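Local coordinates for protein 4-hydroxy-tetrahydrodipicolinate synthase (PDB 1O5K) that probably catalyses the condensation of pyruvate with aspartate-beta-semialdehyde to 4-hydroxy-tetrahydrodipicolinate, a step of lysine biosynthesis, at residues 256-261 with 265-270; 271-276 with 291-296. One frame throughout, in Å; residues are numbered along the deposited sequence.

Contact 1: 256-261 with 265-270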
loop_
_atom_site.group_PDB
_atom_site.type_symbol
_atom_site.label_atom_id
_atom_site.label_comp_id
_atom_site.label_asym_id
_atom_site.label_seq_id
_atom_site.Cartn_x
_atom_site.Cartn_y
_atom_site.Cartn_z
ATOM N N LYS A 256 -8.795 2.261 19.562
ATOM C CA LYS A 256 -7.437 2.092 19.046
ATOM C C LYS A 256 -6.613 1.122 19.907
ATOM O O LYS A 256 -5.903 0.254 19.376
ATOM C CB LYS A 256 -6.728 3.443 18.955
ATOM C CG LYS A 256 -7.505 4.390 18.026
ATOM C CD LYS A 256 -7.604 3.847 16.569
ATOM C CE LYS A 256 -8.751 4.473 15.782
ATOM N NZ LYS A 256 -8.507 4.514 14.275
ATOM N N ALA A 257 -6.732 1.262 21.228
ATOM C CA ALA A 257 -5.952 0.435 22.132
ATOM C C ALA A 257 -6.253 -1.046 21.963
ATOM O O ALA A 257 -5.362 -1.898 22.197
ATOM C CB ALA A 257 -6.171 0.855 23.567
ATOM N N LEU A 258 -7.502 -1.376 21.608
ATOM C CA LEU A 258 -7.898 -2.766 21.506
ATOM C C LEU A 258 -7.312 -3.450 20.259
ATOM O O LEU A 258 -7.455 -4.635 20.060
ATOM C CB LEU A 258 -9.456 -2.864 21.575
ATOM C CG LEU A 258 -10.017 -2.611 22.960
ATOM C CD1 LEU A 258 -11.529 -2.664 22.935
ATOM C CD2 LEU A 258 -9.478 -3.640 24.027
ATOM N N PHE A 259 -6.607 -2.699 19.432
ATOM C CA PHE A 259 -5.957 -3.255 18.281
ATOM C C PHE A 259 -4.483 -2.947 18.160
ATOM O O PHE A 259 -3.907 -3.136 17.111
ATOM C CB PHE A 259 -6.751 -2.818 17.040
ATOM C CG PHE A 259 -8.128 -3.316 17.064
ATOM C CD1 PHE A 259 -8.425 -4.528 16.493
ATOM C CD2 PHE A 259 -9.131 -2.604 17.712
ATOM C CE1 PHE A 259 -9.743 -5.028 16.528
ATOM C CE2 PHE A 259 -10.428 -3.090 17.747
ATOM C CZ PHE A 259 -10.718 -4.308 17.150
ATOM N N VAL A 260 -3.834 -2.572 19.261
ATOM C CA VAL A 260 -2.383 -2.356 19.200
ATOM C C VAL A 260 -1.630 -3.678 18.999
ATOM O O VAL A 260 -0.489 -3.667 18.571
ATOM C CB VAL A 260 -1.845 -1.559 20.399
ATOM C CG1 VAL A 260 -2.418 -0.155 20.391
ATOM C CG2 VAL A 260 -2.182 -2.231 21.736
ATOM N N GLU A 261 -2.247 -4.793 19.386
ATOM C CA GLU A 261 -1.804 -6.118 18.992
ATOM C C GLU A 261 -3.016 -6.768 18.404
ATOM O O GLU A 261 -4.126 -6.308 18.626
ATOM C CB GLU A 261 -1.342 -6.923 20.198
ATOM C CG GLU A 261 -0.122 -6.296 20.839
ATOM C CD GLU A 261 0.485 -7.191 21.898
ATOM O OE1 GLU A 261 0.976 -8.275 21.552
ATOM O OE2 GLU A 261 0.445 -6.814 23.071
ATOM N N ILE A 265 -6.057 -10.349 21.385
ATOM C CA ILE A 265 -5.056 -10.247 22.406
ATOM C C ILE A 265 -5.332 -9.076 23.361
ATOM O O ILE A 265 -5.393 -9.301 24.600
ATOM C CB ILE A 265 -3.635 -10.237 21.826
ATOM C CG1 ILE A 265 -3.308 -11.616 21.274
ATOM C CG2 ILE A 265 -2.640 -9.868 22.851
ATOM C CD1 ILE A 265 -2.090 -11.613 20.403
ATOM N N PRO A 266 -5.510 -7.849 22.864
ATOM C CA PRO A 266 -5.807 -6.721 23.788
ATOM C C PRO A 266 -7.125 -6.822 24.537
ATOM O O PRO A 266 -7.151 -6.625 25.764
ATOM C CB PRO A 266 -5.823 -5.505 22.847
ATOM C CG PRO A 266 -4.897 -5.960 21.701
ATOM C CD PRO A 266 -5.416 -7.339 21.470
ATOM N N VAL A 267 -8.176 -7.217 23.838
ATOM C CA VAL A 267 -9.510 -7.273 24.515
ATOM C C VAL A 267 -9.539 -8.311 25.668
ATOM O O VAL A 267 -10.117 -8.045 26.756
ATOM C CB VAL A 267 -10.661 -7.423 23.500
ATOM C CG1 VAL A 267 -10.729 -8.815 22.902
ATOM C CG2 VAL A 267 -11.998 -7.071 24.163
ATOM N N LYS A 268 -8.836 -9.428 25.511
ATOM C CA LYS A 268 -8.743 -10.394 26.601
ATOM C C LYS A 268 -7.960 -9.804 27.769
ATOM O O LYS A 268 -8.353 -9.994 28.897
ATOM C CB LYS A 268 -8.186 -11.751 26.158
ATOM C CG LYS A 268 -9.211 -12.599 25.413
ATOM C CD LYS A 268 -8.748 -14.013 25.169
ATOM C CE LYS A 268 -9.872 -14.984 25.344
ATOM N NZ LYS A 268 -9.512 -16.387 25.142
ATOM N N ALA A 269 -6.878 -9.066 27.494
ATOM C CA ALA A 269 -6.106 -8.425 28.596
ATOM C C ALA A 269 -6.975 -7.386 29.338
ATOM O O ALA A 269 -6.961 -7.314 30.548
ATOM C CB ALA A 269 -4.792 -7.833 28.093
ATOM N N ALA A 270 -7.773 -6.641 28.583
ATOM C CA ALA A 270 -8.742 -5.690 29.108
ATOM C C ALA A 270 -9.817 -6.364 29.996
ATOM O O ALA A 270 -10.082 -5.926 31.128
ATOM C CB ALA A 270 -9.400 -4.911 27.922
HETATM O O HOH W 1 -8.612 -6.991 20.983
#
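P266 pushes its ring against the turn that follows helix 241-257, meeting two backbone carbonyls. Its CG lies 3.2 Å from E261 O and 3.3 Å from L258 O, while CB also meets L258 O and CD meets E261 O. Beside this tight spot, L258 holds CG next to its own backbone N (chi1 -73°), and methyl CD2 ends over the first turns of helix 265-273, 3.7 Å from V267 CA and 4.1 Å from A270 CB. A water joins the backbones, donating to L258 O (2.8 Å) and accepting from V267 N (2.9 Å). With an alanine in place of P266, CG and CD would go, which would probably open a gap beside E261 O and leave only CB against L258 O. The E261 side chain passes I265 with OE1 4.2 Å from CG2, and its OE2 is turned to other partners, T292 OG1 and S289 N. The looser side is that of F259 and V260, both exposed. V267 also nears T56, predicted to bind pyruvate. A type I turn, A257 to V260, begins the short link between two consecutive helices of the C-terminal helical region that follows the TIM barrel in the DapA family.

Contact 2: 271-276 with 291-296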
loop_
_atom_site.group_PDB
_atom_site.type_symbol
_atom_site.label_atom_id
_atom_site.label_comp_id
_atom_site.label_asym_id
_atom_site.label_seq_id
_atom_site.Cartn_x
_atom_site.Cartn_y
_atom_site.Cartn_z
ATOM N N LEU A 271 -10.427 -7.436 29.495
ATOM C CA LEU A 271 -11.422 -8.199 30.278
ATOM C C LEU A 271 -10.811 -8.762 31.555
ATOM O O LEU A 271 -11.454 -8.779 32.646
ATOM C CB LEU A 271 -12.028 -9.290 29.411
ATOM C CG LEU A 271 -13.004 -8.683 28.364
ATOM C CD1 LEU A 271 -13.301 -9.743 27.331
ATOM C CD2 LEU A 271 -14.263 -8.238 29.003
ATOM N N ASN A 272 -9.565 -9.180 31.468
ATOM C CA ASN A 272 -8.887 -9.642 32.685
ATOM C C ASN A 272 -8.658 -8.513 33.720
ATOM O O ASN A 272 -8.887 -8.683 34.959
ATOM C CB ASN A 272 -7.556 -10.301 32.313
ATOM C CG ASN A 272 -6.763 -10.750 33.517
ATOM O OD1 ASN A 272 -5.681 -10.240 33.761
ATOM N ND2 ASN A 272 -7.278 -11.732 34.261
ATOM N N LEU A 273 -8.187 -7.361 33.247
ATOM C CA LEU A 273 -7.998 -6.214 34.138
ATOM C C LEU A 273 -9.323 -5.899 34.841
ATOM O O LEU A 273 -9.352 -5.578 36.015
ATOM C CB LEU A 273 -7.520 -4.994 33.356
ATOM C CG LEU A 273 -6.068 -4.994 32.902
ATOM C CD1 LEU A 273 -5.814 -3.863 31.912
ATOM C CD2 LEU A 273 -5.105 -4.865 34.054
ATOM N N MET A 274 -10.423 -6.048 34.106
ATOM C CA MET A 274 -11.736 -5.745 34.631
ATOM C C MET A 274 -12.288 -6.853 35.540
ATOM O O MET A 274 -13.321 -6.665 36.140
ATOM C CB MET A 274 -12.718 -5.439 33.488
ATOM C CG MET A 274 -12.390 -4.107 32.842
ATOM S SD MET A 274 -13.285 -3.887 31.257
ATOM C CE MET A 274 -14.734 -3.281 31.915
ATOM N N GLY A 275 -11.646 -8.016 35.580
ATOM C CA GLY A 275 -12.064 -9.082 36.508
ATOM C C GLY A 275 -13.021 -10.097 35.915
ATOM O O GLY A 275 -13.573 -10.895 36.628
ATOM N N PHE A 276 -13.158 -10.136 34.598
ATOM C CA PHE A 276 -14.149 -11.013 33.959
ATOM C C PHE A 276 -13.604 -12.389 33.567
ATOM O O PHE A 276 -14.339 -13.380 33.666
ATOM C CB PHE A 276 -14.721 -10.379 32.707
ATOM C CG PHE A 276 -15.814 -9.403 32.939
ATOM C CD1 PHE A 276 -15.589 -8.045 32.785
ATOM C CD2 PHE A 276 -17.093 -9.832 33.242
ATOM C CE1 PHE A 276 -16.608 -7.137 32.971
ATOM C CE2 PHE A 276 -18.117 -8.913 33.438
ATOM C CZ PHE A 276 -17.865 -7.569 33.297
ATOM N N LYS A 291 3.472 -3.464 27.792
ATOM C CA LYS A 291 3.160 -2.176 27.187
ATOM C C LYS A 291 1.677 -2.038 26.831
ATOM O O LYS A 291 1.069 -1.027 27.177
ATOM C CB LYS A 291 4.041 -1.923 25.942
ATOM C CG LYS A 291 5.448 -1.450 26.331
ATOM C CD LYS A 291 6.301 -1.122 25.113
ATOM C CE LYS A 291 7.771 -0.878 25.502
ATOM N NZ LYS A 291 8.652 -0.836 24.277
ATOM N N THR A 292 1.095 -3.053 26.186
ATOM C CA THR A 292 -0.323 -3.043 25.826
ATOM C C THR A 292 -1.179 -3.038 27.098
ATOM O O THR A 292 -2.173 -2.348 27.191
ATOM C CB THR A 292 -0.657 -4.290 24.986
ATOM O OG1 THR A 292 0.056 -4.270 23.723
ATOM C CG2 THR A 292 -2.165 -4.369 24.633
ATOM N N VAL A 293 -0.818 -3.864 28.058
ATOM C CA VAL A 293 -1.609 -3.942 29.301
ATOM C C VAL A 293 -1.637 -2.589 30.026
ATOM O O VAL A 293 -2.685 -2.155 30.536
ATOM C CB VAL A 293 -1.025 -4.962 30.250
ATOM C CG1 VAL A 293 -1.767 -4.885 31.613
ATOM C CG2 VAL A 293 -1.117 -6.372 29.661
ATOM N N GLU A 294 -0.470 -1.943 30.072
ATOM C CA GLU A 294 -0.278 -0.644 30.720
ATOM C C GLU A 294 -1.172 0.402 30.041
ATOM O O GLU A 294 -1.856 1.176 30.707
ATOM C CB GLU A 294 1.206 -0.318 30.553
ATOM C CG GLU A 294 1.905 0.765 31.316
ATOM C CD GLU A 294 3.393 0.657 30.925
ATOM O OE1 GLU A 294 4.159 -0.039 31.649
ATOM O OE2 GLU A 294 3.749 1.131 29.806
ATOM N N LEU A 295 -1.204 0.364 28.713
ATOM C CA LEU A 295 -2.035 1.272 27.899
ATOM C C LEU A 295 -3.513 0.996 28.157
ATOM O O LEU A 295 -4.306 1.891 28.424
ATOM C CB LEU A 295 -1.722 1.082 26.412
ATOM C CG LEU A 295 -2.697 1.710 25.401
ATOM C CD1 LEU A 295 -2.631 3.208 25.551
ATOM C CD2 LEU A 295 -2.353 1.300 23.987
ATOM N N LEU A 296 -3.900 -0.260 28.033
ATOM C CA LEU A 296 -5.278 -0.605 28.320
ATOM C C LEU A 296 -5.692 -0.123 29.739
ATOM O O LEU A 296 -6.776 0.451 29.901
ATOM C CB LEU A 296 -5.477 -2.100 28.185
ATOM C CG LEU A 296 -5.349 -2.608 26.753
ATOM C CD1 LEU A 296 -5.195 -4.119 26.867
ATOM C CD2 LEU A 296 -6.564 -2.188 25.916
#
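L273 sets its CG beside its own backbone N, anti to the carbonyl carbon (chi1 -75°), and the chain then runs on extended to CD1, carrying both methyls to helix 290-302. V293 answers with CG1 anti to its backbone N (chi1 173°), which presents that methyl to the leucine. The two side chains pass at a slant, with L273 CD2 4.1 Å from V293 CG1. The other branch of the leucine, CD1, turns to the backbone of helix 290-302, within 3.8 Å of V293 O and 4.1 Å of L296 CB. L296 meets it through CB, and its side chain stands at about a right angle to that of L273. One leucine thus bears on two residues a helical turn apart, V293 by a methyl and a backbone carbonyl, L296 by the base of its side chain. Apart from the touch on V293 O, this is apolar packing over a small, partly buried patch, and the nearest alpha carbons, L273 and V293, stay 8.3 Å apart. The C-terminal end of helix 265-273 is a Schellman motif: F276 N bonds to L271 O and G275 N to N272 O, both at 2.9 Å. G275 takes a positive phi (94°), where a beta carbon would press on the carbonyl oxygen of M274. N272 ND2 adds a bond to I277 O. Beyond the patch, L271 and M274 lean on L38 and Y41 of helix 32-44, and the ring of F276 meets that of Y41 while F276 O accepts from R37. L295 and L296 rest on A257 of helix 241-257. The end of helix 265-273 therefore lies between helix 32-44 of the barrel and helix 290-302 of the C-terminal bundle.

Both contacts use helix 265-273: contact 1 its first turns, contact 2 its last, with centres 8 Å apart. Contact 1 is mostly buried, nearer the chain centre and close to the predicted pyruvate site; contact 2 is smaller, partly buried, further out and away from the annotated sites. Their chemistry differs accordingly, a proline among carbonyls and a bridging water in the first, almost wholly aliphatic packing in the second. They meet at helix 290-302, where V260 CG2 packs on T292 CG2 at 3.6 Å and L258 CD2 on L296 CD2 at 3.8 Å. Together they join the three last helices of the chain.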